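Local structure of GH127 beta-L-arabinofuranoside (Geobacillus stearothermophilus, 4QK0) at residues H139-A144 against G187-Q192; V469-S474 against V526-P531; A571-P576 against A600-E605. The protein probably hydrolyses beta-L-arabinofuranosides to release L-arabinose, as a retaining glycoside hydrolase of family 127. All blocks are in the same frame, centred on the assembly; numbering follows the deposited sequence.

Contact 1. Residues H139-A144 against G187-Q192; sequences HELYCA and GYDGHQ
Tyr-142 and His-191 meet because each carries its ring carbon CG anti to the backbone N, with chi1 at 170° and -161°. This brings the two rings into contact. The tyrosine presents its edge to the face of the imidazole. Its CE2 lies 3.5 Å above the plane of the His-191 ring, over the centre. The ring centroids of Tyr-142 and His-191 are 4.4 Å apart, with planes at 52°. The imidazole is fixed in rotation by its own neighbour: His-191 ND1 gives a hydrogen bond of 2.8 Å to Gln-192 O, close to the ring plane. His-139 completes the aromatic cluster. One face of its ring receives His-191 CB in a CH-pi contact, 4.3 Å from the ring centroid. The ND1 of His-139 is bound to Asp-137 O. All this lies in the catalytic domain, an (alpha/alpha)6 barrel as in other members of the family, where the loop before helix 194-205 folds over the start of helix 140-158. His-139 is the N-cap residue of that helix. Asp-189 reaches into its first turn. OD2 of Asp-189 accepts from Tyr-142 N at 3.1 Å, the donor coming from above the carboxylate plane. A weaker, bent bond joins Leu-141 N to Asp-189 OD2 at 3.0 Å. The helix start probably stabilises the negative charge here. The other oxygen, OD1, is used within the loop and accepts from His-191 N at 2.7 Å. That bond makes an Asx turn, so one carboxylate shapes the loop and holds it to the helix. Water 1 sits between His-139 N and Asp-189 OD1. Leu-141 and Asp-189 run past each other in opposite directions, their CB atoms 3.7 Å apart. Beyond them, Leu-141 packs on Phe-217 and Ile-174 of neighbouring helices.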
# COMPACT_ATOMS: atom_id res chain seq x y z
N HIS A 139 18.64 3.23 22.77
CA HIS A 139 17.58 2.93 23.76
C HIS A 139 18.01 2.84 25.25
O HIS A 139 17.31 2.26 26.05
CB HIS A 139 16.89 1.62 23.39
CG HIS A 139 16.00 1.70 22.20
ND1 HIS A 139 16.48 1.98 20.94
CD2 HIS A 139 14.69 1.42 22.06
CE1 HIS A 139 15.49 1.89 20.07
NE2 HIS A 139 14.38 1.59 20.73
N GLU A 140 19.15 3.40 25.58
CA GLU A 140 19.68 3.38 26.94
C GLU A 140 18.68 3.92 27.93
O GLU A 140 18.35 3.26 28.94
CB GLU A 140 20.99 4.16 27.03
CG GLU A 140 22.21 3.43 26.52
CD GLU A 140 23.41 4.38 26.34
OE1 GLU A 140 24.43 4.22 27.08
OE2 GLU A 140 23.32 5.25 25.44
N LEU A 141 18.17 5.13 27.66
CA LEU A 141 17.19 5.76 28.56
C LEU A 141 15.85 5.03 28.52
O LEU A 141 15.15 4.92 29.53
CB LEU A 141 17.01 7.24 28.25
CG LEU A 141 18.28 8.03 28.40
CD1 LEU A 141 18.02 9.47 28.04
CD2 LEU A 141 18.86 7.95 29.82
N TYR A 142 15.48 4.55 27.34
CA TYR A 142 14.29 3.74 27.18
C TYR A 142 14.35 2.52 28.08
O TYR A 142 13.38 2.20 28.80
CB TYR A 142 14.15 3.34 25.69
CG TYR A 142 13.12 2.32 25.34
CD1 TYR A 142 13.41 0.99 25.38
CD2 TYR A 142 11.85 2.70 24.92
CE1 TYR A 142 12.45 0.03 25.04
CE2 TYR A 142 10.90 1.76 24.58
CZ TYR A 142 11.23 0.43 24.63
OH TYR A 142 10.29 -0.48 24.28
N CYS A 143 15.45 1.80 28.04
CA CYS A 143 15.58 0.62 28.96
C CYS A 143 15.56 1.04 30.42
O CYS A 143 14.91 0.41 31.22
CB CYS A 143 16.86 -0.21 28.65
SG CYS A 143 16.79 -1.05 27.03
N ALA A 144 16.25 2.13 30.74
CA ALA A 144 16.26 2.64 32.11
C ALA A 144 14.85 2.99 32.55
O ALA A 144 14.41 2.60 33.62
CB ALA A 144 17.15 3.85 32.21
N GLY A 187 21.04 16.05 25.82
CA GLY A 187 20.48 14.99 25.04
C GLY A 187 19.19 14.45 25.58
O GLY A 187 18.67 14.91 26.60
N TYR A 188 18.75 13.40 24.92
CA TYR A 188 17.49 12.71 25.21
C TYR A 188 17.41 11.45 24.30
O TYR A 188 18.19 11.35 23.38
CB TYR A 188 16.31 13.67 24.95
CG TYR A 188 16.44 14.54 23.74
CD1 TYR A 188 16.16 14.04 22.46
CD2 TYR A 188 16.84 15.88 23.83
CE1 TYR A 188 16.28 14.83 21.33
CE2 TYR A 188 16.97 16.67 22.70
CZ TYR A 188 16.68 16.15 21.45
OH TYR A 188 16.75 16.94 20.32
N ASP A 189 16.49 10.51 24.55
CA ASP A 189 16.49 9.21 23.85
C ASP A 189 15.63 9.31 22.60
O ASP A 189 14.63 10.03 22.54
CB ASP A 189 15.97 8.08 24.76
CG ASP A 189 16.36 6.64 24.26
OD1 ASP A 189 15.98 6.24 23.14
OD2 ASP A 189 16.99 5.91 25.04
N GLY A 190 16.09 8.60 21.57
CA GLY A 190 15.37 8.45 20.31
C GLY A 190 14.06 7.77 20.51
O GLY A 190 13.12 7.95 19.73
N HIS A 191 13.94 7.04 21.61
CA HIS A 191 12.67 6.47 21.97
C HIS A 191 12.25 6.93 23.35
O HIS A 191 12.75 6.44 24.36
CB HIS A 191 12.72 4.95 21.92
CG HIS A 191 11.38 4.31 21.83
ND1 HIS A 191 10.30 4.71 22.60
CD2 HIS A 191 10.93 3.28 21.06
CE1 HIS A 191 9.25 3.95 22.31
NE2 HIS A 191 9.60 3.09 21.37
N GLN A 192 11.23 7.80 23.37
CA GLN A 192 10.69 8.31 24.55
C GLN A 192 10.15 7.19 25.42
O GLN A 192 9.70 6.15 24.92
CB GLN A 192 9.60 9.34 24.25
CG GLN A 192 10.03 10.44 23.33
CD GLN A 192 9.78 10.15 21.84
OE1 GLN A 192 10.12 9.08 21.36
NE2 GLN A 192 9.16 11.09 21.13
O HOH W 1 17.25 5.16 21.24

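Contact 2. Residues V469-S474 against V526-P531; sequences VRLTVS and VKLYFP
Strands 468-475 and 524-529 are neighbours inside an antiparallel sheet built mainly from the middle domain. Val-469 pairs with Leu-528 and Leu-471 with Val-526, both as hydrogen-bonded pairs. Arg-470 and Lys-527 form the non-hydrogen-bonded pair between them. The segments 469-474 and 526-529 run at 162° to each other, nearly antiparallel with a modest twist. Four backbone bonds join them. Leu-528 N to Val-469 O is 2.7 Å long and almost straight, at 177°. Leu-471 N to Val-526 O is 2.8 Å. The return bonds, Val-469 N to Leu-528 O and Val-526 N to Leu-471 O, complete the two rings. In between, the CA of Lys-527 makes a CA-H...O contact of 3.4 Å with Val-469 O. Val-469, Leu-471, Val-526 and Leu-528 all lie on one face of the sheet. CB of Val-469 meets CB of Leu-528 at 4.0 Å, and the CB atoms of Leu-471 and Val-526 are also 4.0 Å apart. Leu-471 CD1 reaches diagonally to Leu-528 CD1 at 4.4 Å. Leu-485 of strand 479-486, in a second sheet, packs on both leucines, so this face looks into a buried layer between sheets. Phe-530, just past the strand, extends it: its CE2 lies near Val-469 CG2. The opposite face carries the long polar chains. Arg-470 and Lys-527 touch by their CG atoms at 4.2 Å, and their stems cross at a slant. The arginine bends at chi3 (-96°) and the lysine at its last two torsions, which leaves Arg-470 NH2 and Lys-527 NZ 4.5 Å apart. Long, weak ion pairs link Arg-470 to Glu-525 and Glu-460. Like charges this close probably repel somewhat, but solvent and these acids should screen them, so the apolar face and the backbone bonds probably carry the pairing.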
# COMPACT_ATOMS: atom_id res chain seq x y z
N VAL A 469 -25.76 -1.38 35.24
CA VAL A 469 -24.74 -1.38 36.28
C VAL A 469 -25.35 -1.07 37.65
O VAL A 469 -26.10 -0.09 37.81
CB VAL A 469 -23.65 -0.33 36.02
CG1 VAL A 469 -22.56 -0.44 37.05
CG2 VAL A 469 -23.05 -0.49 34.62
N ARG A 470 -25.01 -1.89 38.62
CA ARG A 470 -25.46 -1.70 40.00
C ARG A 470 -24.27 -1.36 40.89
O ARG A 470 -23.33 -2.14 41.01
CB ARG A 470 -26.13 -2.99 40.45
CG ARG A 470 -26.86 -2.80 41.75
CD ARG A 470 -27.24 -4.14 42.45
NE ARG A 470 -28.61 -4.46 42.09
CZ ARG A 470 -29.18 -5.65 42.21
NH1 ARG A 470 -28.53 -6.71 42.71
NH2 ARG A 470 -30.44 -5.79 41.82
N LEU A 471 -24.28 -0.15 41.44
CA LEU A 471 -23.24 0.32 42.37
C LEU A 471 -23.80 0.39 43.78
O LEU A 471 -24.79 1.06 44.03
CB LEU A 471 -22.81 1.74 42.03
CG LEU A 471 -22.09 1.97 40.74
CD1 LEU A 471 -21.99 3.45 40.47
CD2 LEU A 471 -20.70 1.42 40.84
N THR A 472 -23.14 -0.30 44.68
CA THR A 472 -23.47 -0.26 46.08
C THR A 472 -22.41 0.55 46.78
O THR A 472 -21.22 0.32 46.61
CB THR A 472 -23.55 -1.66 46.69
OG1 THR A 472 -24.46 -2.44 45.92
CG2 THR A 472 -24.10 -1.57 48.11
N VAL A 473 -22.87 1.58 47.47
CA VAL A 473 -21.99 2.52 48.11
C VAL A 473 -22.15 2.35 49.61
O VAL A 473 -23.21 2.65 50.15
CB VAL A 473 -22.33 3.98 47.70
CG1 VAL A 473 -21.38 4.96 48.37
CG2 VAL A 473 -22.26 4.13 46.18
N SER A 474 -21.07 1.96 50.28
CA SER A 474 -21.10 1.78 51.73
C SER A 474 -20.02 2.50 52.48
O SER A 474 -18.94 2.01 52.63
CB SER A 474 -20.98 0.31 52.00
OG SER A 474 -22.01 -0.30 51.29
N VAL A 526 -26.98 2.70 43.61
CA VAL A 526 -27.12 3.47 42.38
C VAL A 526 -27.24 2.47 41.25
O VAL A 526 -26.38 1.60 41.11
CB VAL A 526 -25.89 4.35 42.13
CG1 VAL A 526 -26.06 5.17 40.85
CG2 VAL A 526 -25.62 5.27 43.30
N LYS A 527 -28.32 2.58 40.48
CA LYS A 527 -28.51 1.81 39.25
C LYS A 527 -28.35 2.67 38.02
O LYS A 527 -29.00 3.73 37.88
CB LYS A 527 -29.81 0.99 39.15
CG LYS A 527 -29.58 -0.40 39.70
CD LYS A 527 -30.85 -1.20 39.90
CE LYS A 527 -31.35 -1.76 38.58
NZ LYS A 527 -30.66 -3.02 38.23
N LEU A 528 -27.45 2.21 37.15
CA LEU A 528 -27.19 2.87 35.87
C LEU A 528 -27.70 1.99 34.77
O LEU A 528 -27.48 0.79 34.80
CB LEU A 528 -25.72 3.07 35.66
CG LEU A 528 -24.92 3.80 36.73
CD1 LEU A 528 -23.46 3.85 36.37
CD2 LEU A 528 -25.43 5.20 36.82
N TYR A 529 -28.37 2.60 33.80
CA TYR A 529 -28.86 1.88 32.63
C TYR A 529 -28.41 2.63 31.37
O TYR A 529 -28.78 3.79 31.16
CB TYR A 529 -30.37 1.73 32.64
CG TYR A 529 -30.91 1.22 31.31
CD1 TYR A 529 -30.45 -0.00 30.79
CD2 TYR A 529 -31.85 1.95 30.57
CE1 TYR A 529 -30.93 -0.47 29.58
CE2 TYR A 529 -32.33 1.49 29.35
CZ TYR A 529 -31.86 0.29 28.86
OH TYR A 529 -32.30 -0.17 27.65
N PHE A 530 -27.53 1.96 30.60
CA PHE A 530 -27.02 2.48 29.36
C PHE A 530 -27.60 1.61 28.25
O PHE A 530 -27.14 0.49 28.04
CB PHE A 530 -25.49 2.39 29.32
CG PHE A 530 -24.80 3.14 30.44
CD1 PHE A 530 -25.01 4.51 30.63
CD2 PHE A 530 -23.89 2.50 31.25
CE1 PHE A 530 -24.36 5.21 31.64
CE2 PHE A 530 -23.24 3.19 32.27
CZ PHE A 530 -23.48 4.56 32.46
N PRO A 531 -28.60 2.11 27.53
CA PRO A 531 -29.06 1.34 26.36
C PRO A 531 -27.95 0.98 25.34
O PRO A 531 -27.11 1.83 25.02
CB PRO A 531 -30.10 2.25 25.71
CG PRO A 531 -30.38 3.35 26.68
CD PRO A 531 -29.19 3.46 27.58

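Contact 3. Residues A571-P576 against A600-E605; sequences ANLFLP and AERVDE
Asn-572 reaches across to Arg-602 and Val-603. Its CB lies at the edge of the Arg-602 guanidinium, 4.0 Å from NH1. CG stands anti to the backbone N (chi1 -176°), which carries the amide out to the Val-603 backbone. OD1 accepts from Val-603 N at 3.1 Å, the donor tilted 29° from the carbonyl plane. OD1 also packs tightly on Val-603 CB. ND2 gives a straighter bond, 3.1 Å and 172°, to a lone pair of Val-603 O. Its other partner is water 2, which bridges to OE1 of the poorly ordered Glu-605. That acid also bonds Gln-542 of the second subunit. Further along the hairpin of strands 574-586 and 593-603, the backbones bond directly. Phe-574 N meets Glu-601 O at 2.8 Å, and Glu-601 N meets Phe-574 O at 2.9 Å. Leu-573 CG sits 3.9 Å above the guanidinium plane of Arg-602, over its centre. Arg-602 is also bound by Asn-566 O and Asn-569 O. Leu-573 CD2 touches Ala-600 CB at 3.7 Å. The amide of Asn-572 thus takes both backbone polar atoms of Val-603, mimicking the bonds of a paired strand where the backbone pairing stops at one bridge.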
# COMPACT_ATOMS: atom_id res chain seq x y z
N ALA A 571 -15.61 -8.03 0.70
CA ALA A 571 -15.84 -6.75 -0.05
C ALA A 571 -17.13 -6.80 -0.84
O ALA A 571 -17.82 -5.79 -0.99
CB ALA A 571 -14.68 -6.46 -0.98
N ASN A 572 -17.53 -8.00 -1.28
CA ASN A 572 -18.80 -8.21 -2.02
C ASN A 572 -19.99 -8.53 -1.08
O ASN A 572 -20.76 -9.49 -1.28
CB ASN A 572 -18.60 -9.37 -3.01
CG ASN A 572 -19.81 -9.60 -3.87
OD1 ASN A 572 -20.44 -8.66 -4.39
ND2 ASN A 572 -20.14 -10.86 -4.05
N LEU A 573 -20.06 -7.76 0.01
CA LEU A 573 -21.17 -7.82 0.97
C LEU A 573 -21.58 -6.41 1.18
O LEU A 573 -20.75 -5.54 1.44
CB LEU A 573 -20.74 -8.35 2.33
CG LEU A 573 -21.08 -9.77 2.75
CD1 LEU A 573 -20.59 -9.99 4.17
CD2 LEU A 573 -22.55 -10.06 2.72
N PHE A 574 -22.87 -6.17 1.04
CA PHE A 574 -23.45 -4.86 1.07
C PHE A 574 -24.54 -4.88 2.12
O PHE A 574 -25.42 -5.75 2.12
CB PHE A 574 -23.97 -4.45 -0.33
CG PHE A 574 -22.88 -4.40 -1.37
CD1 PHE A 574 -22.44 -5.55 -2.00
CD2 PHE A 574 -22.27 -3.20 -1.68
CE1 PHE A 574 -21.42 -5.52 -2.94
CE2 PHE A 574 -21.26 -3.15 -2.60
CZ PHE A 574 -20.83 -4.32 -3.24
N LEU A 575 -24.47 -3.92 3.04
CA LEU A 575 -25.42 -3.85 4.11
C LEU A 575 -26.39 -2.78 3.75
O LEU A 575 -26.03 -1.62 3.73
CB LEU A 575 -24.69 -3.55 5.43
CG LEU A 575 -25.58 -3.51 6.66
CD1 LEU A 575 -26.25 -4.87 6.92
CD2 LEU A 575 -24.81 -3.13 7.93
N PRO A 576 -27.63 -3.13 3.46
CA PRO A 576 -28.62 -2.06 3.23
C PRO A 576 -28.92 -1.27 4.49
O PRO A 576 -28.86 -1.82 5.60
CB PRO A 576 -29.89 -2.80 2.82
CG PRO A 576 -29.51 -4.21 2.67
CD PRO A 576 -28.26 -4.46 3.43
N ALA A 600 -27.77 -9.20 4.65
CA ALA A 600 -27.06 -8.37 3.70
C ALA A 600 -27.29 -8.85 2.25
O ALA A 600 -28.07 -9.78 2.00
CB ALA A 600 -25.58 -8.41 4.02
N GLU A 601 -26.61 -8.21 1.31
CA GLU A 601 -26.69 -8.52 -0.10
C GLU A 601 -25.31 -8.76 -0.68
O GLU A 601 -24.38 -8.05 -0.35
CB GLU A 601 -27.28 -7.35 -0.85
CG GLU A 601 -28.73 -7.12 -0.59
CD GLU A 601 -29.32 -5.99 -1.44
OE1 GLU A 601 -28.70 -5.59 -2.47
OE2 GLU A 601 -30.40 -5.50 -1.06
N ARG A 602 -25.22 -9.75 -1.55
CA ARG A 602 -24.06 -10.00 -2.38
C ARG A 602 -24.37 -9.86 -3.87
O ARG A 602 -25.46 -10.16 -4.33
CB ARG A 602 -23.56 -11.39 -2.17
CG ARG A 602 -23.11 -11.73 -0.78
CD ARG A 602 -22.33 -13.00 -0.87
NE ARG A 602 -21.55 -13.31 0.32
CZ ARG A 602 -20.28 -12.96 0.50
NH1 ARG A 602 -19.64 -12.18 -0.37
NH2 ARG A 602 -19.66 -13.35 1.58
N VAL A 603 -23.39 -9.43 -4.62
CA VAL A 603 -23.48 -9.48 -6.07
C VAL A 603 -23.28 -10.92 -6.52
O VAL A 603 -22.37 -11.60 -6.06
CB VAL A 603 -22.44 -8.55 -6.72
CG1 VAL A 603 -22.41 -8.68 -8.23
CG2 VAL A 603 -22.77 -7.11 -6.32
N ASP A 604 -24.09 -11.33 -7.47
CA ASP A 604 -24.04 -12.69 -8.02
C ASP A 604 -22.89 -12.84 -9.02
O ASP A 604 -22.87 -12.19 -10.05
CB ASP A 604 -25.38 -13.01 -8.68
CG ASP A 604 -25.58 -14.49 -9.00
OD1 ASP A 604 -24.62 -15.30 -9.03
OD2 ASP A 604 -26.75 -14.83 -9.23
N GLU A 605 -21.92 -13.69 -8.67
CA GLU A 605 -20.79 -14.02 -9.55
C GLU A 605 -21.23 -15.06 -10.60
O GLU A 605 -20.74 -15.03 -11.71
CB GLU A 605 -19.55 -14.54 -8.77
CG GLU A 605 -19.15 -13.76 -7.53
CD GLU A 605 -17.73 -14.07 -7.05
OE1 GLU A 605 -17.37 -13.83 -5.84
OE2 GLU A 605 -16.97 -14.57 -7.92
O HOH W 2 -19.27 -13.31 -3.70

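In the fold
The three contacts hold different elements in three family regions of one chain. Contact 1 is fully buried among helices. Contact 2 is mainly buried but has a charged outer face. Contact 3 is partly buried and lies beside the second subunit, which touches neither of the others. Contacts 2 and 3 both join antiparallel strands, but contact 2 relies on regular backbone bonds, while in contact 3 a side-chain amide supplements a single backbone bridge. Contact 1 has no strand pairing and uses a carboxylate and aromatic rings instead. Contacts 2 and 3 come within about 18 Å at their nearest atoms; contact 1 stays about 34 Å from each.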